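Local coordinates for protein monovalent Na+/H+ antiporter subunit A (Dietzia sp. DQ12-45-1b, PDB 7D3U) that probably acts as an antiporter subunit of the membrane-embedded Mrp complex, a bacterial sodium/proton pump that exchanges sodium ions for protons, at residues L136-L141 with V154-V159; V233-H238 with S331-V336. All blocks are in the same frame, centred on the assembly; numbering follows the deposited sequence.

Contact 1 (L136-L141 with V154-V159); sequences LCSFFL and VRTLLV. With LMT (dodecyl-beta-D-maltoside), chain Q.
Phe139 and Leu157 carry the packing of an antiparallel helical hairpin within the antiporter-like membrane domain. Helices 124-142 and 150-164 follow each other in the chain. Their short segments run at 167° and are 8.9 Å apart at closest approach. Phe139 and Leu157 are also the closest pair by backbone, with 5.6 Å between their CA atoms. The phenyl group lies against the leucine. Leu157 CD2 sits over one face of the ring, 3.9 Å from the centroid of Phe139, in a CH-pi contact. The methyl is displaced toward the rim, on the CG and CD1 side. CB of Leu157 reaches CD1 of Phe139 at 3.6 Å. Phe139 has CG anti to the backbone N (chi1 164°), which carries the ring across to the second helix. There its edge meets the backbone of Val154, with CE1 of Phe139 3.9 Å from N of Val154. The other methyl of Leu157, CD1, packs on CD2 of Leu136 at 4.0 Å. With an alanine in place of Phe139, Leu157 CD2 would probably lose its aromatic partner and a gap would be likely to open beside Val154. Ser138 and Thr156 meet more loosely at the flank. Phe140 takes no part in the contact with 154-159; its CZ lies 3.5 Å from C3 of a dodecyl maltoside tail, and its ring meets Phe374 of subunit D edge-to-face. Subunit D also packs on Leu136, Val154, Leu157 and Leu158. Within the chain, helix 102-119 backs Cys137, Phe140 and Leu141, while helix 543-558 lies against Val154 and Leu158.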
loop_
_atom_site.group_PDB
_atom_site.type_symbol
_atom_site.label_atom_id
_atom_site.label_comp_id
_atom_site.label_asym_id
_atom_site.label_seq_id
_atom_site.Cartn_x
_atom_site.Cartn_y
_atom_site.Cartn_z
ATOM N N LEU B 136 -32.331 1.147 0.561
ATOM C CA LEU B 136 -31.650 1.764 -0.573
ATOM C C LEU B 136 -32.647 2.390 -1.537
ATOM O O LEU B 136 -32.426 3.502 -2.035
ATOM C CB LEU B 136 -30.791 0.733 -1.301
ATOM C CG LEU B 136 -29.335 0.594 -0.863
ATOM C CD1 LEU B 136 -28.546 -0.127 -1.937
ATOM C CD2 LEU B 136 -28.731 1.952 -0.577
ATOM N N CYS B 137 -33.741 1.685 -1.825
ATOM C CA CYS B 137 -34.763 2.251 -2.695
ATOM C C CYS B 137 -35.359 3.515 -2.089
ATOM O O CYS B 137 -35.647 4.480 -2.805
ATOM C CB CYS B 137 -35.852 1.218 -2.962
ATOM S SG CYS B 137 -37.323 1.917 -3.706
ATOM N N SER B 138 -35.520 3.545 -0.766
ATOM C CA SER B 138 -36.035 4.745 -0.118
ATOM C C SER B 138 -35.027 5.880 -0.181
ATOM O O SER B 138 -35.403 7.037 -0.403
ATOM C CB SER B 138 -36.404 4.445 1.330
ATOM O OG SER B 138 -36.860 5.620 1.970
ATOM N N PHE B 139 -33.745 5.577 0.032
ATOM C CA PHE B 139 -32.718 6.601 -0.120
ATOM C C PHE B 139 -32.764 7.210 -1.513
ATOM O O PHE B 139 -32.720 8.434 -1.670
ATOM C CB PHE B 139 -31.338 6.010 0.164
ATOM C CG PHE B 139 -30.203 6.860 -0.326
ATOM C CD1 PHE B 139 -29.792 7.968 0.389
ATOM C CD2 PHE B 139 -29.544 6.549 -1.500
ATOM C CE1 PHE B 139 -28.749 8.750 -0.059
ATOM C CE2 PHE B 139 -28.502 7.328 -1.949
ATOM C CZ PHE B 139 -28.105 8.429 -1.229
ATOM N N PHE B 140 -32.879 6.367 -2.539
ATOM C CA PHE B 140 -32.905 6.887 -3.902
ATOM C C PHE B 140 -34.198 7.628 -4.207
ATOM O O PHE B 140 -34.201 8.539 -5.042
ATOM C CB PHE B 140 -32.696 5.758 -4.906
ATOM C CG PHE B 140 -31.268 5.562 -5.287
ATOM C CD1 PHE B 140 -30.568 6.575 -5.913
ATOM C CD2 PHE B 140 -30.626 4.374 -5.020
ATOM C CE1 PHE B 140 -29.252 6.403 -6.266
ATOM C CE2 PHE B 140 -29.312 4.197 -5.373
ATOM C CZ PHE B 140 -28.622 5.213 -5.996
ATOM N N LEU B 141 -35.299 7.259 -3.553
ATOM C CA LEU B 141 -36.536 8.007 -3.741
ATOM C C LEU B 141 -36.457 9.381 -3.095
ATOM O O LEU B 141 -37.010 10.349 -3.630
ATOM C CB LEU B 141 -37.719 7.224 -3.178
ATOM C CG LEU B 141 -38.340 6.204 -4.128
ATOM C CD1 LEU B 141 -39.401 5.395 -3.413
ATOM C CD2 LEU B 141 -38.925 6.905 -5.338
ATOM N N VAL B 154 -29.502 11.364 2.768
ATOM C CA VAL B 154 -28.308 10.849 3.430
ATOM C C VAL B 154 -28.619 10.495 4.878
ATOM O O VAL B 154 -28.219 9.435 5.373
ATOM C CB VAL B 154 -27.158 11.867 3.330
ATOM C CG1 VAL B 154 -26.085 11.560 4.357
ATOM C CG2 VAL B 154 -26.570 11.859 1.934
ATOM N N ARG B 155 -29.350 11.366 5.573
ATOM C CA ARG B 155 -29.682 11.088 6.966
ATOM C C ARG B 155 -30.626 9.899 7.084
ATOM O O ARG B 155 -30.495 9.088 8.005
ATOM C CB ARG B 155 -30.285 12.329 7.616
ATOM C CG ARG B 155 -29.314 13.485 7.682
ATOM C CD ARG B 155 -29.858 14.614 8.520
ATOM N NE ARG B 155 -30.804 15.439 7.778
ATOM C CZ ARG B 155 -30.579 16.700 7.430
ATOM N NH1 ARG B 155 -29.437 17.286 7.759
ATOM N NH2 ARG B 155 -31.496 17.377 6.754
ATOM N N THR B 156 -31.576 9.772 6.156
ATOM C CA THR B 156 -32.464 8.616 6.155
ATOM C C THR B 156 -31.681 7.326 5.967
ATOM O O THR B 156 -31.882 6.357 6.707
ATOM C CB THR B 156 -33.518 8.767 5.061
ATOM O OG1 THR B 156 -34.545 9.660 5.507
ATOM C CG2 THR B 156 -34.138 7.423 4.720
ATOM N N LEU B 157 -30.780 7.297 4.985
ATOM C CA LEU B 157 -29.976 6.102 4.763
ATOM C C LEU B 157 -29.119 5.784 5.980
ATOM O O LEU B 157 -29.038 4.625 6.398
ATOM C CB LEU B 157 -29.104 6.274 3.522
ATOM C CG LEU B 157 -28.332 5.029 3.092
ATOM C CD1 LEU B 157 -29.281 3.865 2.906
ATOM C CD2 LEU B 157 -27.559 5.293 1.815
ATOM N N LEU B 158 -28.502 6.802 6.581
ATOM C CA LEU B 158 -27.639 6.564 7.733
ATOM C C LEU B 158 -28.427 6.014 8.913
ATOM O O LEU B 158 -27.999 5.052 9.561
ATOM C CB LEU B 158 -26.920 7.854 8.121
ATOM C CG LEU B 158 -25.664 8.180 7.319
ATOM C CD1 LEU B 158 -25.075 9.497 7.780
ATOM C CD2 LEU B 158 -24.650 7.062 7.448
ATOM N N VAL B 159 -29.589 6.600 9.204
ATOM C CA VAL B 159 -30.346 6.179 10.378
ATOM C C VAL B 159 -30.986 4.816 10.152
ATOM O O VAL B 159 -31.035 3.986 11.066
ATOM C CB VAL B 159 -31.388 7.246 10.756
ATOM C CG1 VAL B 159 -32.202 6.785 11.945
ATOM C CG2 VAL B 159 -30.698 8.553 11.085
HETATM C C1 LMT Q . -27.089 1.067 -7.749
HETATM C C2 LMT Q . -27.172 2.042 -8.883
HETATM C C3 LMT Q . -26.900 3.470 -8.554
HETATM C C4 LMT Q . -27.573 4.309 -9.606
HETATM C C5 LMT Q . -27.092 5.715 -9.531
HETATM C C6 LMT Q . -28.002 6.663 -10.234
HETATM C C7 LMT Q . -27.276 7.944 -10.515
HETATM C C8 LMT Q . -28.267 9.004 -10.845
HETATM C C9 LMT Q . -29.026 9.529 -9.671
HETATM C C10 LMT Q . -29.791 10.735 -10.137
HETATM C C11 LMT Q . -30.207 11.596 -8.989
HETATM C C12 LMT Q . -30.897 12.834 -9.451
#

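Contact 2 (V233-H238 with S331-V336); sequences VSAYLH and SLFMFV
Phe333 and His238 meet as a T-shaped (edge-to-face) pair. The pair joins the antiparallel helices 231-240 and 312-341 of the antiporter-like domain, both predicted to span the membrane. Helix 231-240 is followed closely by helix 243-252 in a single predicted membrane span. The two ring planes stand at 82° with centroids 4.8 Å apart. The edge of Phe333, at CE2 and CZ, points at the face of the imidazole. CE2 of Phe333 is 3.4 Å from CD2 of His238. His238 keeps CG anti to its carbonyl carbon (chi1 -72°), which sets the imidazole across the end of the phenyl ring. One face of Phe333 lies over the backbone of the other helix. Ser234 CB makes a CH-pi contact there, 4.2 Å from the centroid of the Phe333 ring, and Ala235 N lies over the same face, toward the rim. Helix 288-308 adds Leu292 against Phe333 and Thr296 against His238. The backbone O of His238 accepts a hydrogen bond from His325 NE2. Ala235 is small, consistent with the close approach of the helices; its CB lies 3.5 Å from CB of Phe333 and 4.4 Å from CG of Met334.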
loop_
_atom_site.group_PDB
_atom_site.type_symbol
_atom_site.label_atom_id
_atom_site.label_comp_id
_atom_site.label_asym_id
_atom_site.label_seq_id
_atom_site.Cartn_x
_atom_site.Cartn_y
_atom_site.Cartn_z
ATOM N N VAL B 233 -44.593 9.138 -3.155
ATOM C CA VAL B 233 -43.602 8.310 -2.478
ATOM C C VAL B 233 -43.736 8.478 -0.972
ATOM O O VAL B 233 -43.463 7.554 -0.204
ATOM C CB VAL B 233 -42.177 8.633 -2.964
ATOM C CG1 VAL B 233 -41.150 7.855 -2.167
ATOM C CG2 VAL B 233 -42.027 8.392 -4.450
ATOM N N SER B 234 -44.196 9.651 -0.529
ATOM C CA SER B 234 -44.487 9.836 0.888
ATOM C C SER B 234 -45.684 8.996 1.310
ATOM O O SER B 234 -45.684 8.398 2.391
ATOM C CB SER B 234 -44.738 11.312 1.187
ATOM O OG SER B 234 -43.525 11.992 1.446
ATOM N N ALA B 235 -46.715 8.940 0.464
ATOM C CA ALA B 235 -47.872 8.098 0.745
ATOM C C ALA B 235 -47.459 6.644 0.893
ATOM O O ALA B 235 -47.859 5.965 1.844
ATOM C CB ALA B 235 -48.911 8.247 -0.365
ATOM N N TYR B 236 -46.649 6.151 -0.041
ATOM C CA TYR B 236 -46.207 4.764 0.039
ATOM C C TYR B 236 -45.316 4.541 1.255
ATOM O O TYR B 236 -45.545 3.616 2.042
ATOM C CB TYR B 236 -45.475 4.366 -1.239
ATOM C CG TYR B 236 -45.490 2.879 -1.492
ATOM C CD1 TYR B 236 -46.495 2.081 -0.969
ATOM C CD2 TYR B 236 -44.497 2.273 -2.244
ATOM C CE1 TYR B 236 -46.516 0.723 -1.195
ATOM C CE2 TYR B 236 -44.508 0.914 -2.474
ATOM C CZ TYR B 236 -45.520 0.145 -1.946
ATOM O OH TYR B 236 -45.537 -1.211 -2.171
ATOM N N LEU B 237 -44.305 5.394 1.436
ATOM C CA LEU B 237 -43.350 5.231 2.525
ATOM C C LEU B 237 -44.019 5.324 3.887
ATOM O O LEU B 237 -43.519 4.752 4.860
ATOM C CB LEU B 237 -42.255 6.288 2.392
ATOM C CG LEU B 237 -40.917 6.099 3.097
ATOM C CD1 LEU B 237 -39.816 6.696 2.246
ATOM C CD2 LEU B 237 -40.938 6.752 4.463
ATOM N N HIS B 238 -45.140 6.033 3.981
ATOM C CA HIS B 238 -45.835 6.188 5.251
ATOM C C HIS B 238 -46.981 5.206 5.436
ATOM O O HIS B 238 -47.272 4.829 6.574
ATOM C CB HIS B 238 -46.373 7.614 5.392
ATOM C CG HIS B 238 -45.309 8.637 5.640
ATOM N ND1 HIS B 238 -44.103 8.632 4.973
ATOM C CD2 HIS B 238 -45.270 9.697 6.480
ATOM C CE1 HIS B 238 -43.369 9.647 5.391
ATOM N NE2 HIS B 238 -44.053 10.308 6.306
ATOM N N SER B 331 -54.573 7.567 2.057
ATOM C CA SER B 331 -55.591 8.428 1.469
ATOM C C SER B 331 -55.377 9.889 1.846
ATOM O O SER B 331 -55.615 10.775 1.021
ATOM C CB SER B 331 -56.982 7.967 1.890
ATOM O OG SER B 331 -57.469 8.754 2.955
ATOM N N LEU B 332 -54.900 10.159 3.063
ATOM C CA LEU B 332 -54.623 11.534 3.465
ATOM C C LEU B 332 -53.498 12.134 2.641
ATOM O O LEU B 332 -53.573 13.295 2.225
ATOM C CB LEU B 332 -54.272 11.582 4.949
ATOM C CG LEU B 332 -55.430 11.847 5.901
ATOM C CD1 LEU B 332 -54.902 12.061 7.297
ATOM C CD2 LEU B 332 -56.219 13.052 5.436
ATOM N N PHE B 333 -52.439 11.361 2.401
ATOM C CA PHE B 333 -51.339 11.858 1.583
ATOM C C PHE B 333 -51.790 12.112 0.154
ATOM O O PHE B 333 -51.467 13.153 -0.433
ATOM C CB PHE B 333 -50.182 10.867 1.606
ATOM C CG PHE B 333 -49.145 11.185 2.626
ATOM C CD1 PHE B 333 -48.426 12.357 2.547
ATOM C CD2 PHE B 333 -48.891 10.316 3.668
ATOM C CE1 PHE B 333 -47.475 12.656 3.484
ATOM C CE2 PHE B 333 -47.937 10.613 4.610
ATOM C CZ PHE B 333 -47.226 11.784 4.517
ATOM N N MET B 334 -52.542 11.176 -0.423
ATOM C CA MET B 334 -53.007 11.372 -1.789
ATOM C C MET B 334 -53.979 12.542 -1.886
ATOM O O MET B 334 -53.996 13.250 -2.900
ATOM C CB MET B 334 -53.639 10.084 -2.309
ATOM C CG MET B 334 -52.625 8.983 -2.568
ATOM S SD MET B 334 -53.372 7.488 -3.227
ATOM C CE MET B 334 -54.420 7.024 -1.855
ATOM N N PHE B 335 -54.754 12.799 -0.832
ATOM C CA PHE B 335 -55.674 13.928 -0.858
ATOM C C PHE B 335 -54.943 15.251 -0.684
ATOM O O PHE B 335 -55.318 16.253 -1.300
ATOM C CB PHE B 335 -56.741 13.756 0.217
ATOM C CG PHE B 335 -57.907 12.931 -0.226
ATOM C CD1 PHE B 335 -58.425 13.075 -1.498
ATOM C CD2 PHE B 335 -58.476 12.000 0.622
ATOM C CE1 PHE B 335 -59.493 12.315 -1.913
ATOM C CE2 PHE B 335 -59.542 11.234 0.210
ATOM C CZ PHE B 335 -60.054 11.394 -1.058
ATOM N N VAL B 336 -53.904 15.282 0.152
ATOM C CA VAL B 336 -53.055 16.467 0.215
ATOM C C VAL B 336 -52.441 16.739 -1.148
ATOM O O VAL B 336 -52.402 17.886 -1.614
ATOM C CB VAL B 336 -51.977 16.298 1.301
ATOM C CG1 VAL B 336 -51.016 17.474 1.290
ATOM C CG2 VAL B 336 -52.625 16.165 2.662
#

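How the contacts relate
Both contacts are buried and join antiparallel helices of the same antiporter-like membrane domain, with centres about 18 Å apart. Contact 1 pairs consecutive helices. Contact 2 joins segments 93 residues apart in sequence at their nearest ends. The two have no segment in common, but they touch: Ser138 packs on Leu237, and Leu141 on Val233. Each centres on one phenylalanine. The chemistry of contact 1 is aliphatic-on-aromatic packing, and its surroundings include subunit D and detergent. Contact 2 rests on a pair of aromatic rings, one of them polar, with no other protein chain touching either segment. Contact 1 is thus at a subunit border, contact 2 inside the helix bundle.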